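Local coordinates for type II restriction enzyme MspI (PDB 1SA3), which recognises the double-stranded DNA sequence 5'-CCGG-3' and cleaves it after the first cytosine, leaving fragments with terminal 5'-phosphates, at residues 151-154 / 155-159. Sequence-based numbering, arbitrary orientation.
Sequences IRKH and QNDQS. With nucleotides of chain B.
K153 reaches one turn forward along helix 146-157 to D157, and its side chain can be followed from root to tip. Past CB, CG is the first atom to meet D157: anti to the backbone N (chi1 177°), it passes 3.5 Å from D157 OD2. CD runs by at longer range, and CE lies 3.6 Å from D157 OD2 at the end of an extended chain; the bend at chi4 (56°) then turns NZ toward OD2. NZ closes a salt bridge of 3.2 Å with D157 OD2, through the syn lone pair of OD2, the one on the side of the other oxygen. K153 thus crosses D157 at a slant, with CG and CE both near the oxygen that the ammonium grips. F163 and Q167 also touch K153.

H154 packs against the chain where it leaves the helix. The carbonyl carbon of S159 sits 3.6 Å above the ring plane, over its centre, and S159 CA lies 3.5 Å from H154 CE1; W247 meets the ring edge-to-face. The backbone O of H154 accepts Q158 N at 2.8 Å (N-H...O 130°). R152 CG runs beside N156 ND2, side by side, while its guanidinium is held by E149 and E134.

Past the turn, S159 CB comes within 3.6 Å of O5' of DC3 of chain B, and S159 OG is hydrogen-bonded to K161 N. Q158, with positive phi, is the first residue to leave helical geometry. Weak bonds from S159 N to H154 O and from Q158 N to Q155 O give the 6→1 and 5→2 pattern of a Schellman-like C-cap, which, with the i to i+4 salt bridge, ends the helix where the following loop meets the DNA backbone.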
# COMPACT_ATOMS: atom_id res chain seq x y z
N ILE E 151 23.13 -1.79 -5.01
CA ILE E 151 21.73 -2.16 -5.15
C ILE E 151 21.65 -3.27 -6.20
O ILE E 151 20.94 -4.27 -6.01
CB ILE E 151 20.86 -0.97 -5.59
CG1 ILE E 151 20.86 0.10 -4.50
CG2 ILE E 151 19.42 -1.45 -5.87
CD1 ILE E 151 20.17 1.41 -4.89
N ARG E 152 22.39 -3.12 -7.30
CA ARG E 152 22.38 -4.12 -8.36
C ARG E 152 22.91 -5.46 -7.84
O ARG E 152 22.45 -6.51 -8.27
CB ARG E 152 23.23 -3.68 -9.56
CG ARG E 152 23.01 -4.52 -10.81
CD ARG E 152 24.16 -4.40 -11.82
NE ARG E 152 24.45 -3.02 -12.20
CZ ARG E 152 23.64 -2.23 -12.90
NH1 ARG E 152 22.46 -2.67 -13.32
NH2 ARG E 152 24.02 -0.99 -13.19
N LYS E 153 23.90 -5.41 -6.95
CA LYS E 153 24.46 -6.63 -6.39
C LYS E 153 23.37 -7.38 -5.63
O LYS E 153 23.27 -8.60 -5.72
CB LYS E 153 25.61 -6.32 -5.43
CG LYS E 153 26.19 -7.57 -4.77
CD LYS E 153 27.35 -7.25 -3.83
CE LYS E 153 27.90 -8.50 -3.15
NZ LYS E 153 28.31 -9.56 -4.14
N HIS E 154 22.57 -6.62 -4.89
CA HIS E 154 21.47 -7.21 -4.12
C HIS E 154 20.49 -7.86 -5.09
O HIS E 154 20.02 -8.98 -4.86
CB HIS E 154 20.76 -6.12 -3.32
CG HIS E 154 19.96 -6.64 -2.17
ND1 HIS E 154 18.87 -7.46 -2.33
CD2 HIS E 154 20.11 -6.47 -0.83
CE1 HIS E 154 18.37 -7.77 -1.15
NE2 HIS E 154 19.11 -7.19 -0.22
N GLN E 155 20.19 -7.17 -6.18
CA GLN E 155 19.27 -7.71 -7.17
C GLN E 155 19.83 -9.01 -7.75
O GLN E 155 19.13 -10.02 -7.81
CB GLN E 155 19.03 -6.70 -8.29
CG GLN E 155 18.28 -7.25 -9.51
CD GLN E 155 17.80 -6.14 -10.45
OE1 GLN E 155 16.94 -5.33 -10.08
NE2 GLN E 155 18.35 -6.10 -11.65
N ASN E 156 21.09 -8.99 -8.16
CA ASN E 156 21.69 -10.19 -8.74
C ASN E 156 21.82 -11.37 -7.79
O ASN E 156 21.64 -12.51 -8.21
CB ASN E 156 23.05 -9.87 -9.34
CG ASN E 156 22.94 -9.12 -10.65
OD1 ASN E 156 22.06 -9.40 -11.46
ND2 ASN E 156 23.84 -8.17 -10.87
N ASP E 157 22.14 -11.11 -6.53
CA ASP E 157 22.30 -12.17 -5.55
C ASP E 157 20.96 -12.65 -4.98
O ASP E 157 20.86 -13.75 -4.45
CB ASP E 157 23.19 -11.71 -4.39
CG ASP E 157 24.64 -11.48 -4.81
OD1 ASP E 157 25.03 -11.92 -5.91
OD2 ASP E 157 25.39 -10.87 -4.02
N GLN E 158 19.94 -11.80 -5.12
CA GLN E 158 18.59 -12.07 -4.63
C GLN E 158 18.48 -11.96 -3.11
O GLN E 158 17.51 -12.39 -2.50
CB GLN E 158 18.08 -13.43 -5.14
CG GLN E 158 17.90 -13.44 -6.67
CD GLN E 158 17.12 -14.64 -7.19
OE1 GLN E 158 17.27 -15.76 -6.71
NE2 GLN E 158 16.31 -14.40 -8.21
N SER E 159 19.50 -11.34 -2.50
CA SER E 159 19.54 -11.11 -1.07
C SER E 159 20.84 -10.39 -0.79
O SER E 159 21.61 -10.10 -1.71
CB SER E 159 19.49 -12.42 -0.28
OG SER E 159 20.79 -12.98 -0.16
P DC B 3 19.66 -11.25 3.68
OP1 DC B 3 21.13 -11.41 3.84
OP2 DC B 3 19.13 -10.23 2.74
O5' DC B 3 19.08 -12.66 3.27
C5' DC B 3 19.33 -13.80 4.09
C4' DC B 3 18.53 -14.98 3.61
O4' DC B 3 17.13 -14.82 3.96
C3' DC B 3 18.57 -15.26 2.11
O3' DC B 3 18.80 -16.65 1.91
C2' DC B 3 17.18 -14.88 1.63
C1' DC B 3 16.34 -15.20 2.85
N1 DC B 3 15.04 -14.53 2.96
C2 DC B 3 13.89 -15.31 3.17
O2 DC B 3 14.02 -16.54 3.24
N3 DC B 3 12.69 -14.71 3.28
C4 DC B 3 12.59 -13.38 3.19
N4 DC B 3 11.38 -12.84 3.30
C5 DC B 3 13.74 -12.56 2.98
C6 DC B 3 14.93 -13.16 2.87